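PDB 5BY3: BtGH115A from Bacteroides thetaiotaomicron, which hydrolyses glycosidic bonds, acting as a family GH115 4-O-methyl-alpha-glucuronidase with specificity for decorated arabinogalactans. Local coordinates for residues R491-I495 and L663-S667; P520-I526 and M637-R641; R529-S534 and N570-Y575. All coordinates share one frame; numbering follows the deposited sequence.

Contact 1 of 3, residues R491-I495 and L663-S667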
ATOM      1  N   ARG A 491       1.973  14.479  -6.382  1.00 33.68           N
ATOM      2  CA  ARG A 491       1.343  14.854  -7.624  1.00 39.67           C
ATOM      3  C   ARG A 491       2.349  14.774  -8.783  1.00 40.03           C
ATOM      4  O   ARG A 491       2.027  14.262  -9.876  1.00 37.67           O
ATOM      5  CB  ARG A 491       0.718  16.244  -7.472  1.00 41.84           C
ATOM      6  CG  ARG A 491       0.284  16.887  -8.761  1.00 42.12           C
ATOM      7  CD  ARG A 491       0.394  18.405  -8.665  1.00 41.39           C
ATOM      8  NE  ARG A 491       0.542  18.815 -10.031  1.00 49.29           N
ATOM      9  CZ  ARG A 491       1.472  19.615 -10.500  1.00 45.96           C
ATOM     10  NH1 ARG A 491       2.332  20.196  -9.702  1.00 41.22           N
ATOM     11  NH2 ARG A 491       1.504  19.846 -11.801  1.00 59.09           N
ATOM     12  N   LEU A 492       3.579  15.219  -8.521  1.00 35.61           N
ATOM     13  CA  LEU A 492       4.612  15.170  -9.527  1.00 32.18           C
ATOM     14  C   LEU A 492       5.140  13.732  -9.758  1.00 34.00           C
ATOM     15  O   LEU A 492       5.546  13.395 -10.896  1.00 31.48           O
ATOM     16  CB  LEU A 492       5.740  16.117  -9.156  1.00 30.39           C
ATOM     17  CG  LEU A 492       5.501  17.634  -9.202  1.00 32.67           C
ATOM     18  CD1 LEU A 492       6.476  18.258  -8.235  1.00 33.51           C
ATOM     19  CD2 LEU A 492       5.660  18.289 -10.580  1.00 30.89           C
ATOM     20  N   ALA A 493       5.135  12.918  -8.690  1.00 31.17           N
ATOM     21  CA  ALA A 493       5.479  11.489  -8.762  1.00 32.01           C
ATOM     22  C   ALA A 493       4.404  10.699  -9.528  1.00 34.63           C
ATOM     23  O   ALA A 493       4.743   9.794 -10.266  1.00 35.78           O
ATOM     24  CB  ALA A 493       5.678  10.907  -7.396  1.00 30.46           C
ATOM     25  N   HIS A 494       3.135  11.099  -9.410  1.00 34.46           N
ATOM     26  CA  HIS A 494       2.014  10.502 -10.143  1.00 33.85           C
ATOM     27  C   HIS A 494       2.234  10.725 -11.637  1.00 35.20           C
ATOM     28  O   HIS A 494       1.988   9.848 -12.466  1.00 38.72           O
ATOM     29  CB  HIS A 494       0.719  11.166  -9.660  1.00 34.80           C
ATOM     30  CG  HIS A 494      -0.548  10.607 -10.236  1.00 36.33           C
ATOM     31  ND1 HIS A 494      -1.167   9.483  -9.728  1.00 36.73           N
ATOM     32  CD2 HIS A 494      -1.367  11.072 -11.217  1.00 38.92           C
ATOM     33  CE1 HIS A 494      -2.291   9.258 -10.398  1.00 35.97           C
ATOM     34  NE2 HIS A 494      -2.446  10.214 -11.298  1.00 33.77           N
ATOM     35  N   ILE A 495       2.729  11.899 -11.974  1.00 36.64           N
ATOM     36  CA  ILE A 495       3.016  12.260 -13.350  1.00 34.71           C
ATOM     37  C   ILE A 495       4.133  11.375 -13.898  1.00 36.29           C
ATOM     38  O   ILE A 495       4.069  10.888 -15.017  1.00 40.07           O
ATOM     39  CB  ILE A 495       3.321  13.773 -13.424  1.00 33.18           C
ATOM     40  CG1 ILE A 495       1.980  14.525 -13.208  1.00 34.78           C
ATOM     41  CG2 ILE A 495       3.966  14.169 -14.750  1.00 31.28           C
ATOM     42  CD1 ILE A 495       2.042  16.029 -13.084  1.00 29.35           C
ATOM     43  N   LEU A 663      -6.696  13.768  -6.650  1.00 38.51           N
ATOM     44  CA  LEU A 663      -6.299  12.826  -7.681  1.00 41.81           C
ATOM     45  C   LEU A 663      -6.012  13.502  -9.034  1.00 40.43           C
ATOM     46  O   LEU A 663      -6.634  14.521  -9.353  1.00 41.05           O
ATOM     47  CB  LEU A 663      -7.364  11.741  -7.789  1.00 39.67           C
ATOM     48  CG  LEU A 663      -7.132  10.545  -8.708  1.00 43.39           C
ATOM     49  CD1 LEU A 663      -6.065   9.660  -8.127  1.00 45.11           C
ATOM     50  CD2 LEU A 663      -8.430   9.767  -8.816  1.00 42.41           C
ATOM     51  N   GLY A 664      -5.070  12.940  -9.815  1.00 36.63           N
ATOM     52  CA  GLY A 664      -4.781  13.390 -11.206  1.00 29.96           C
ATOM     53  C   GLY A 664      -3.683  14.437 -11.368  1.00 34.65           C
ATOM     54  O   GLY A 664      -3.173  14.944 -10.391  1.00 34.45           O
ATOM     55  N   TYR A 665      -3.328  14.771 -12.620  1.00 38.78           N
ATOM     56  CA  TYR A 665      -2.190  15.652 -12.941  1.00 38.93           C
ATOM     57  C   TYR A 665      -2.226  17.057 -12.278  1.00 44.77           C
ATOM     58  O   TYR A 665      -1.194  17.626 -11.908  1.00 41.52           O
ATOM     59  CB  TYR A 665      -2.064  15.772 -14.465  1.00 40.98           C
ATOM     60  CG  TYR A 665      -1.232  14.686 -15.156  1.00 36.80           C
ATOM     61  CD1 TYR A 665      -1.250  13.373 -14.686  1.00 37.55           C
ATOM     62  CD2 TYR A 665      -0.465  14.980 -16.311  1.00 33.89           C
ATOM     63  CE1 TYR A 665      -0.506  12.386 -15.299  1.00 41.89           C
ATOM     64  CE2 TYR A 665       0.291  13.988 -16.948  1.00 36.17           C
ATOM     65  CZ  TYR A 665       0.257  12.683 -16.426  1.00 40.56           C
ATOM     66  OH  TYR A 665       0.950  11.636 -16.981  1.00 38.73           O
ATOM     67  N   GLU A 666      -3.426  17.603 -12.121  1.00 49.19           N
ATOM     68  CA  GLU A 666      -3.574  18.856 -11.403  1.00 54.45           C
ATOM     69  C   GLU A 666      -4.635  18.739 -10.292  1.00 50.82           C
ATOM     70  O   GLU A 666      -5.396  19.671 -10.051  1.00 49.93           O
ATOM     71  CB  GLU A 666      -3.826  20.016 -12.367  1.00 52.44           C
ATOM     72  CG  GLU A 666      -4.986  19.744 -13.314  1.00 67.79           C
ATOM     73  CD  GLU A 666      -4.940  20.532 -14.617  1.00 74.01           C
ATOM     74  OE1 GLU A 666      -3.825  20.991 -15.008  1.00 66.93           O
ATOM     75  OE2 GLU A 666      -6.033  20.660 -15.242  1.00 76.39           O
ATOM     76  N   SER A 667      -4.649  17.585  -9.619  1.00 44.02           N
ATOM     77  CA  SER A 667      -5.441  17.346  -8.393  1.00 43.34           C
ATOM     78  C   SER A 667      -6.910  17.543  -8.562  1.00 38.57           C
ATOM     79  O   SER A 667      -7.613  17.690  -7.567  1.00 45.86           O
ATOM     80  CB  SER A 667      -4.965  18.204  -7.189  1.00 41.25           C
ATOM     81  OG  SER A 667      -3.560  18.235  -7.124  1.00 42.43           O
TER

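Contact 2 of 3, residues P520-I526 and M637-R641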
ATOM      1  N   PRO A 520       8.878  12.391 -23.545  1.00 38.78           N
ATOM      2  CA  PRO A 520       8.335  13.246 -24.633  1.00 36.70           C
ATOM      3  C   PRO A 520       7.781  14.588 -24.116  1.00 42.06           C
ATOM      4  O   PRO A 520       6.561  14.870 -24.229  1.00 40.00           O
ATOM      5  CB  PRO A 520       7.235  12.366 -25.269  1.00 36.27           C
ATOM      6  CG  PRO A 520       6.841  11.358 -24.201  1.00 36.64           C
ATOM      7  CD  PRO A 520       7.981  11.258 -23.201  1.00 33.94           C
ATOM      8  N   TRP A 521       8.668  15.399 -23.524  1.00 42.23           N
ATOM      9  CA  TRP A 521       8.275  16.686 -22.950  1.00 40.48           C
ATOM     10  C   TRP A 521       9.096  17.837 -23.569  1.00 44.37           C
ATOM     11  O   TRP A 521      10.235  17.637 -23.970  1.00 49.46           O
ATOM     12  CB  TRP A 521       8.420  16.680 -21.422  1.00 41.37           C
ATOM     13  CG  TRP A 521       7.691  15.604 -20.630  1.00 45.17           C
ATOM     14  CD1 TRP A 521       6.612  14.814 -21.034  1.00 50.63           C
ATOM     15  CD2 TRP A 521       7.967  15.221 -19.273  1.00 43.88           C
ATOM     16  NE1 TRP A 521       6.238  13.958 -20.006  1.00 48.02           N
ATOM     17  CE2 TRP A 521       7.060  14.179 -18.928  1.00 42.51           C
ATOM     18  CE3 TRP A 521       8.911  15.639 -18.319  1.00 37.63           C
ATOM     19  CZ2 TRP A 521       7.063  13.588 -17.678  1.00 39.72           C
ATOM     20  CZ3 TRP A 521       8.923  15.050 -17.117  1.00 37.18           C
ATOM     21  CH2 TRP A 521       7.995  14.046 -16.775  1.00 39.93           C
ATOM     22  N   SER A 522       8.512  19.029 -23.655  1.00 40.40           N
ATOM     23  CA  SER A 522       9.209  20.198 -24.191  1.00 39.27           C
ATOM     24  C   SER A 522      10.205  20.770 -23.195  1.00 40.16           C
ATOM     25  O   SER A 522      10.082  20.539 -22.006  1.00 49.41           O
ATOM     26  CB  SER A 522       8.200  21.288 -24.475  1.00 33.63           C
ATOM     27  OG  SER A 522       7.688  21.758 -23.233  1.00 39.66           O
ATOM     28  N   GLU A 523      11.162  21.549 -23.685  1.00 40.52           N
ATOM     29  CA  GLU A 523      12.046  22.358 -22.842  1.00 42.08           C
ATOM     30  C   GLU A 523      11.321  23.148 -21.761  1.00 42.54           C
ATOM     31  O   GLU A 523      11.715  23.114 -20.577  1.00 44.50           O
ATOM     32  CB  GLU A 523      12.922  23.282 -23.680  1.00 39.41           C
ATOM     33  CG  GLU A 523      14.302  23.416 -23.043  1.00 53.03           C
ATOM     34  CD  GLU A 523      15.174  24.517 -23.628  1.00 54.11           C
ATOM     35  OE1 GLU A 523      15.055  24.790 -24.837  1.00 50.19           O
ATOM     36  OE2 GLU A 523      16.001  25.071 -22.870  1.00 53.94           O
ATOM     37  N   ARG A 524      10.242  23.811 -22.165  1.00 46.02           N
ATOM     38  CA  ARG A 524       9.387  24.580 -21.259  1.00 49.73           C
ATOM     39  C   ARG A 524       8.840  23.696 -20.110  1.00 46.85           C
ATOM     40  O   ARG A 524       9.100  23.984 -18.942  1.00 48.48           O
ATOM     41  CB  ARG A 524       8.302  25.331 -22.050  1.00 51.60           C
ATOM     42  CG  ARG A 524       7.345  26.164 -21.210  1.00 64.95           C
ATOM     43  CD  ARG A 524       6.109  26.495 -22.020  1.00 73.25           C
ATOM     44  NE  ARG A 524       4.863  26.294 -21.257  1.00 96.59           N
ATOM     45  CZ  ARG A 524       4.187  25.143 -21.134  1.00101.40           C
ATOM     46  NH1 ARG A 524       4.615  24.025 -21.713  1.00 99.83           N
ATOM     47  NH2 ARG A 524       3.064  25.105 -20.414  1.00101.31           N
ATOM     48  N   GLU A 525       8.164  22.594 -20.446  1.00 47.20           N
ATOM     49  CA  GLU A 525       7.657  21.611 -19.449  1.00 46.51           C
ATOM     50  C   GLU A 525       8.758  21.057 -18.518  1.00 42.45           C
ATOM     51  O   GLU A 525       8.524  20.826 -17.331  1.00 41.04           O
ATOM     52  CB  GLU A 525       6.929  20.442 -20.152  1.00 47.90           C
ATOM     53  CG  GLU A 525       5.582  20.809 -20.775  1.00 54.82           C
ATOM     54  CD  GLU A 525       5.039  19.806 -21.821  1.00 60.13           C
ATOM     55  OE1 GLU A 525       5.820  19.091 -22.488  1.00 58.70           O
ATOM     56  OE2 GLU A 525       3.796  19.772 -22.026  1.00 66.11           O
ATOM     57  N   ILE A 526       9.957  20.860 -19.063  1.00 37.72           N
ATOM     58  CA  ILE A 526      11.085  20.352 -18.283  1.00 39.57           C
ATOM     59  C   ILE A 526      11.519  21.388 -17.249  1.00 44.59           C
ATOM     60  O   ILE A 526      11.611  21.076 -16.051  1.00 48.97           O
ATOM     61  CB  ILE A 526      12.254  19.920 -19.192  1.00 37.22           C
ATOM     62  CG1 ILE A 526      11.890  18.657 -19.956  1.00 35.41           C
ATOM     63  CG2 ILE A 526      13.515  19.678 -18.386  1.00 37.98           C
ATOM     64  CD1 ILE A 526      12.756  18.406 -21.165  1.00 39.02           C
HETATM   65  N   MSE A 637      14.180  18.182 -29.691  1.00 51.87           N
HETATM   66  CA  MSE A 637      13.343  18.165 -28.483  1.00 53.36           C
HETATM   67  C   MSE A 637      11.929  18.198 -28.928  1.00 47.41           C
HETATM   68  O   MSE A 637      11.617  18.770 -29.970  1.00 44.34           O
HETATM   69  CB  MSE A 637      13.501  19.397 -27.581  1.00 53.25           C
HETATM   70  CG  MSE A 637      14.955  19.645 -27.200  1.00 70.36           C
HETATM   71 SE   MSE A 637      15.220  20.023 -25.294  1.00 67.65          SE
HETATM   72  CE  MSE A 637      14.864  18.196 -24.643  1.00 55.86           C
ATOM     73  N   THR A 638      11.055  17.582 -28.139  1.00 49.49           N
ATOM     74  CA  THR A 638       9.612  17.763 -28.311  1.00 48.60           C
ATOM     75  C   THR A 638       9.356  19.256 -28.298  1.00 47.40           C
ATOM     76  O   THR A 638       9.893  19.972 -27.471  1.00 51.67           O
ATOM     77  CB  THR A 638       8.821  17.035 -27.198  1.00 46.84           C
ATOM     78  OG1 THR A 638       9.079  15.632 -27.313  1.00 46.22           O
ATOM     79  CG2 THR A 638       7.313  17.300 -27.302  1.00 42.05           C
ATOM     80  N   ALA A 639       8.581  19.702 -29.276  1.00 57.62           N
ATOM     81  CA  ALA A 639       8.139  21.077 -29.398  1.00 56.77           C
ATOM     82  C   ALA A 639       6.943  21.270 -28.494  1.00 60.75           C
ATOM     83  O   ALA A 639       6.138  20.348 -28.306  1.00 59.15           O
ATOM     84  CB  ALA A 639       7.764  21.376 -30.837  1.00 51.55           C
ATOM     85  N   ASP A 640       6.854  22.472 -27.931  1.00 61.38           N
ATOM     86  CA  ASP A 640       5.719  22.902 -27.131  1.00 61.79           C
ATOM     87  C   ASP A 640       4.540  23.008 -28.080  1.00 62.40           C
ATOM     88  O   ASP A 640       4.677  23.474 -29.211  1.00 69.37           O
ATOM     89  CB  ASP A 640       6.055  24.265 -26.521  1.00 70.50           C
ATOM     90  CG  ASP A 640       5.536  24.434 -25.114  1.00 73.24           C
ATOM     91  OD1 ASP A 640       5.682  23.516 -24.269  1.00 74.39           O
ATOM     92  OD2 ASP A 640       4.990  25.519 -24.844  1.00 79.73           O
ATOM     93  N   ARG A 641       3.384  22.545 -27.665  1.00 59.55           N
ATOM     94  CA  ARG A 641       2.299  22.533 -28.598  1.00 59.90           C
ATOM     95  C   ARG A 641       1.100  23.258 -28.007  1.00 68.76           C
ATOM     96  O   ARG A 641       0.562  22.837 -26.989  1.00 74.87           O
ATOM     97  CB  ARG A 641       1.974  21.109 -29.001  1.00 55.81           C
ATOM     98  CG  ARG A 641       1.031  21.049 -30.177  1.00 54.93           C
ATOM     99  CD  ARG A 641       0.785  19.603 -30.509  1.00 55.56           C
ATOM    100  NE  ARG A 641      -0.279  19.457 -31.494  1.00 58.18           N
ATOM    101  CZ  ARG A 641      -1.209  18.511 -31.431  1.00 59.49           C
ATOM    102  NH1 ARG A 641      -1.218  17.661 -30.416  1.00 56.72           N
ATOM    103  NH2 ARG A 641      -2.140  18.415 -32.369  1.00 61.50           N
TER

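Contact 3 of 3, residues R529-S534 and N570-Y575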
ATOM      1  N   ARG A 529       8.970  21.804 -14.552  1.00 45.20           N
ATOM      2  CA  ARG A 529       9.067  20.687 -13.605  1.00 39.70           C
ATOM      3  C   ARG A 529      10.326  20.857 -12.738  1.00 42.12           C
ATOM      4  O   ARG A 529      10.264  20.724 -11.503  1.00 45.10           O
ATOM      5  CB  ARG A 529       9.030  19.314 -14.346  1.00 42.67           C
ATOM      6  CG  ARG A 529       8.967  18.050 -13.460  1.00 42.78           C
ATOM      7  CD  ARG A 529       8.972  16.719 -14.238  1.00 43.22           C
ATOM      8  NE  ARG A 529       9.149  15.521 -13.382  1.00 39.44           N
ATOM      9  CZ  ARG A 529       8.156  14.865 -12.745  1.00 39.19           C
ATOM     10  NH1 ARG A 529       6.866  15.239 -12.875  1.00 34.46           N
ATOM     11  NH2 ARG A 529       8.455  13.805 -11.988  1.00 35.21           N
ATOM     12  N   LEU A 530      11.468  21.134 -13.369  1.00 39.61           N
ATOM     13  CA  LEU A 530      12.727  21.405 -12.618  1.00 42.19           C
ATOM     14  C   LEU A 530      12.614  22.423 -11.499  1.00 42.45           C
ATOM     15  O   LEU A 530      13.204  22.217 -10.435  1.00 44.31           O
ATOM     16  CB  LEU A 530      13.889  21.784 -13.556  1.00 42.23           C
ATOM     17  CG  LEU A 530      14.519  20.526 -14.147  1.00 39.99           C
ATOM     18  CD1 LEU A 530      15.601  20.826 -15.167  1.00 36.62           C
ATOM     19  CD2 LEU A 530      15.017  19.645 -13.006  1.00 36.35           C
ATOM     20  N   ASN A 531      11.817  23.480 -11.739  1.00 44.18           N
ATOM     21  CA  ASN A 531      11.591  24.565 -10.787  1.00 45.06           C
ATOM     22  C   ASN A 531      10.627  24.264  -9.682  1.00 47.33           C
ATOM     23  O   ASN A 531      10.881  24.683  -8.533  1.00 48.53           O
ATOM     24  CB  ASN A 531      11.173  25.859 -11.483  1.00 50.44           C
ATOM     25  CG  ASN A 531      12.375  26.702 -11.865  1.00 63.95           C
ATOM     26  OD1 ASN A 531      12.845  27.534 -11.078  1.00 75.39           O
ATOM     27  ND2 ASN A 531      12.924  26.448 -13.045  1.00 57.27           N
ATOM     28  N   ALA A 532       9.532  23.562 -10.017  1.00 39.99           N
ATOM     29  CA  ALA A 532       8.578  23.100  -9.017  1.00 38.31           C
ATOM     30  C   ALA A 532       9.342  22.253  -7.999  1.00 41.01           C
ATOM     31  O   ALA A 532       9.188  22.463  -6.803  1.00 46.03           O
ATOM     32  CB  ALA A 532       7.400  22.327  -9.649  1.00 35.72           C
ATOM     33  N   TYR A 533      10.228  21.370  -8.472  1.00 41.63           N
ATOM     34  CA  TYR A 533      11.064  20.566  -7.588  1.00 43.61           C
ATOM     35  C   TYR A 533      12.068  21.395  -6.766  1.00 48.60           C
ATOM     36  O   TYR A 533      12.187  21.194  -5.544  1.00 45.44           O
ATOM     37  CB  TYR A 533      11.746  19.389  -8.318  1.00 42.89           C
ATOM     38  CG  TYR A 533      10.953  18.074  -8.329  1.00 39.06           C
ATOM     39  CD1 TYR A 533      10.535  17.472  -7.147  1.00 36.69           C
ATOM     40  CD2 TYR A 533      10.644  17.434  -9.528  1.00 40.03           C
ATOM     41  CE1 TYR A 533       9.845  16.292  -7.163  1.00 34.74           C
ATOM     42  CE2 TYR A 533       9.924  16.247  -9.557  1.00 33.42           C
ATOM     43  CZ  TYR A 533       9.564  15.673  -8.375  1.00 34.15           C
ATOM     44  OH  TYR A 533       8.857  14.511  -8.394  1.00 33.46           O
ATOM     45  N   SER A 534      12.741  22.341  -7.425  1.00 45.38           N
ATOM     46  CA  SER A 534      13.561  23.332  -6.714  1.00 49.13           C
ATOM     47  C   SER A 534      12.858  23.974  -5.502  1.00 47.47           C
ATOM     48  O   SER A 534      13.429  23.987  -4.399  1.00 54.01           O
ATOM     49  CB  SER A 534      14.107  24.406  -7.671  1.00 48.63           C
ATOM     50  OG  SER A 534      15.262  23.919  -8.343  1.00 48.73           O
ATOM     51  N   ASN A 570      15.063  13.855 -10.499  1.00 42.06           N
ATOM     52  CA  ASN A 570      14.563  14.634 -11.630  1.00 40.61           C
ATOM     53  C   ASN A 570      15.668  15.500 -12.227  1.00 40.36           C
ATOM     54  O   ASN A 570      15.865  15.520 -13.433  1.00 44.76           O
ATOM     55  CB  ASN A 570      13.282  15.371 -11.271  1.00 36.32           C
ATOM     56  CG  ASN A 570      12.069  14.456 -11.338  1.00 40.75           C
ATOM     57  OD1 ASN A 570      11.240  14.587 -12.241  1.00 40.00           O
ATOM     58  ND2 ASN A 570      11.963  13.494 -10.386  1.00 39.98           N
ATOM     59  N   ARG A 571      16.437  16.146 -11.368  1.00 42.88           N
ATOM     60  CA  ARG A 571      17.637  16.886 -11.795  1.00 44.33           C
ATOM     61  C   ARG A 571      18.596  16.045 -12.615  1.00 39.72           C
ATOM     62  O   ARG A 571      19.009  16.472 -13.679  1.00 37.65           O
ATOM     63  CB  ARG A 571      18.361  17.482 -10.585  1.00 45.74           C
ATOM     64  CG  ARG A 571      17.577  18.613  -9.934  1.00 47.20           C
ATOM     65  CD  ARG A 571      18.492  19.593  -9.231  1.00 51.49           C
ATOM     66  NE  ARG A 571      17.731  20.733  -8.734  1.00 53.70           N
ATOM     67  CZ  ARG A 571      18.083  21.495  -7.701  1.00 52.03           C
ATOM     68  NH1 ARG A 571      19.190  21.251  -7.004  1.00 49.35           N
ATOM     69  NH2 ARG A 571      17.290  22.483  -7.345  1.00 44.23           N
ATOM     70  N   LYS A 572      18.933  14.849 -12.122  1.00 39.95           N
ATOM     71  CA  LYS A 572      19.935  14.002 -12.766  1.00 39.51           C
ATOM     72  C   LYS A 572      19.511  13.652 -14.178  1.00 44.29           C
ATOM     73  O   LYS A 572      20.311  13.752 -15.141  1.00 45.50           O
ATOM     74  CB  LYS A 572      20.181  12.707 -11.972  1.00 40.98           C
ATOM     75  CG  LYS A 572      21.303  11.794 -12.533  1.00 36.47           C
ATOM     76  CD  LYS A 572      21.311  10.425 -11.857  1.00 37.98           C
ATOM     77  CE  LYS A 572      20.271   9.459 -12.447  1.00 35.84           C
ATOM     78  NZ  LYS A 572      20.345   8.123 -11.803  1.00 36.57           N
ATOM     79  N   LEU A 573      18.250  13.255 -14.293  1.00 40.59           N
ATOM     80  CA  LEU A 573      17.717  12.773 -15.551  1.00 40.77           C
ATOM     81  C   LEU A 573      17.244  13.921 -16.441  1.00 40.54           C
ATOM     82  O   LEU A 573      17.407  13.847 -17.657  1.00 36.80           O
ATOM     83  CB  LEU A 573      16.639  11.655 -15.315  1.00 41.83           C
ATOM     84  CG  LEU A 573      17.360  10.373 -14.831  1.00 43.83           C
ATOM     85  CD1 LEU A 573      16.682   9.639 -13.692  1.00 43.49           C
ATOM     86  CD2 LEU A 573      17.700   9.438 -15.976  1.00 37.53           C
ATOM     87  N   LEU A 574      16.675  14.985 -15.868  1.00 39.64           N
ATOM     88  CA  LEU A 574      16.261  16.093 -16.730  1.00 43.59           C
ATOM     89  C   LEU A 574      17.416  16.964 -17.253  1.00 45.08           C
ATOM     90  O   LEU A 574      17.381  17.339 -18.434  1.00 45.08           O
ATOM     91  CB  LEU A 574      15.141  16.913 -16.122  1.00 44.38           C
ATOM     92  CG  LEU A 574      13.853  16.109 -16.084  1.00 45.63           C
ATOM     93  CD1 LEU A 574      12.777  16.945 -15.416  1.00 46.39           C
ATOM     94  CD2 LEU A 574      13.428  15.691 -17.479  1.00 43.68           C
ATOM     95  N   TYR A 575      18.427  17.265 -16.415  1.00 39.97           N
ATOM     96  CA  TYR A 575      19.631  17.971 -16.898  1.00 45.62           C
ATOM     97  C   TYR A 575      20.326  17.130 -17.959  1.00 47.56           C
ATOM     98  O   TYR A 575      20.795  17.653 -18.950  1.00 46.68           O
ATOM     99  CB  TYR A 575      20.643  18.257 -15.792  1.00 48.35           C
ATOM    100  CG  TYR A 575      20.247  19.242 -14.695  1.00 47.23           C
ATOM    101  CD1 TYR A 575      19.448  20.359 -14.964  1.00 44.26           C
ATOM    102  CD2 TYR A 575      20.760  19.081 -13.384  1.00 49.30           C
ATOM    103  CE1 TYR A 575      19.100  21.249 -13.956  1.00 50.47           C
ATOM    104  CE2 TYR A 575      20.439  19.974 -12.366  1.00 56.59           C
ATOM    105  CZ  TYR A 575      19.612  21.060 -12.649  1.00 60.38           C
ATOM    106  OH  TYR A 575      19.293  21.940 -11.623  1.00 66.93           O
TER
HETATM  107  O   HOH W   1       9.372  12.084  -9.855  1.00 40.74           O

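Contact 1 of 3, residues R491-I495 and L663-S667
I495 lays its CG1 over the middle of one face of the Y665 ring, a CH-pi contact of 3.7 Å from CG1 to the ring centroid, 9° off the ring normal. One helical turn earlier, R491 gives NE to the backbone O of Y665, 2.8 Å away and nearly straight at 173°, with that oxygen in the guanidinium plane. The reach follows from a chain extended from CG to NE, its CG trans to the backbone N (chi1 168°). H494 supplies the third point: its NE2 comes 3.9 Å from G664 CA, and its edge at CD2 lies 4.2 Å from Y665 CD1. At G664 any side chain would be pressed against the carbonyl O of L663, so the backbone turn needs glycine. Around this first shell, E488 forms a salt bridge with NH1 of R491, the Y665 hydroxyl is hydrogen-bonded to the backbone O of R738, and D769 takes the Y665 N-H. The contact thus sets the last turn of helix 476-495 against the loop joining strands 658-659 and 670-672 of the C-terminal domain, with helix 523-543 packed on L492 and I495, helix 411-423 on L663 and strand 766-772 beside Y665 and E666.

Contact 2 of 3, residues P520-I526 and M637-R641
S522 and D640 meet through a hydrogen bond from OG to OD1 of 2.9 Å, the carboxylate oxygen being approached on its anti side and 29° out of plane. The closely fitted part lies here, where the backbones run near each other: S522 CA points a C-H at T638 O over 3.4 Å, and T638 CB rests 3.6 Å from W521 O. With chi1 at 68°, OG of S522 is tucked back over its own backbone, where it also accepts the E525 N-H at 2.9 Å. E525 OE1 in return takes the S522 N-H, 2.9 Å away and close to straight. This reciprocal pair is a capping box, with S522 as N-cap of helix 523-543, and D640 adds a third bond to the box from the opposing loop. An alanine at S522 would probably leave the E525 N-H without its cap and D640 OD1 without its hydroxyl donor. Selenomethionine M637 forms the apolar end: bent at chi2 and chi3, it lays CE 4.1 Å from CD1 of the buried I526, with SE passing E523 CG, while Q577 of helix 552-580 and H581 also touch its side chain. Toward solvent the grip slackens. R524, bent at chi3, brings NH1 within 2.8 Å of D640 OD1 in a salt bridge whose hydrogen bond is weak, the guanidinium and carboxylate planes 53° apart.

Contact 3 of 3, residues R529-S534 and N570-Y575
Helices 529-534 and 570-575 run nearly antiparallel, their segment axes 10.5 Å apart at closest approach and inclined at 161°, with L530 and R571 nearest in CA position. L530 is the knob, set in a hole formed by N570, R571, L574 and Y575. Its two methyls divide the work: CD1 touches Y575 CE1 at 3.7 Å, and CD2 lies over the R571 backbone near CA. The L530 and L574 side chains lie alongside, pointing opposite ways, and L574 CD1 also meets the aliphatic CD of R529. On one flank of this apolar centre, R529 runs nearly perpendicular to N570. The extended R529 chain, CG trans to the backbone N at chi1 -173°, delivers NE to N570 OD1 at 2.6 Å; NH2 adds a weaker bond to the same oxygen. Y533 lies against both groups, CE2 3.3 Å from N570 CG and over one face of the R529 guanidinium. A water 2.9 Å from Y533 OH also accepts from N570 ND2. ND2 is also hydrogen-bonded to the A566 backbone O, while R529 NH1 reaches L492 O of helix 476-495. On the other flank R571 NH2 donates to S534 OG at 2.7 Å, the hydroxyl near the guanidinium plane. The partners named for the buried R529 guanidinium are neutral oxygens, so its positive charge is probably stabilised by amide and carbonyl dipoles, and the donors on OD1, one of them weak, together with the bonds of ND2, would hold the amide in its rotation.

Contacts 2 and 3 both use helix 523-543, its N-terminal end in the former and its middle in the latter, and contact 1, on the preceding helix 476-495, touches contact 3 but not contact 2. Contact 3 is the buried one, helix against helix, with a leucine knob between polar pairs. Contact 1 is partly buried and binds a helix end to the C-terminal domain through backbone and ring contacts. Contact 2 lies at the surface and relies on a helix cap and an exposed ion pair. R529 of contact 3 packs its NH1 3.6 Å from I495 CG2 of contact 1, whereas W521 of contact 2 packs its CZ3 3.3 Å from R529 CD.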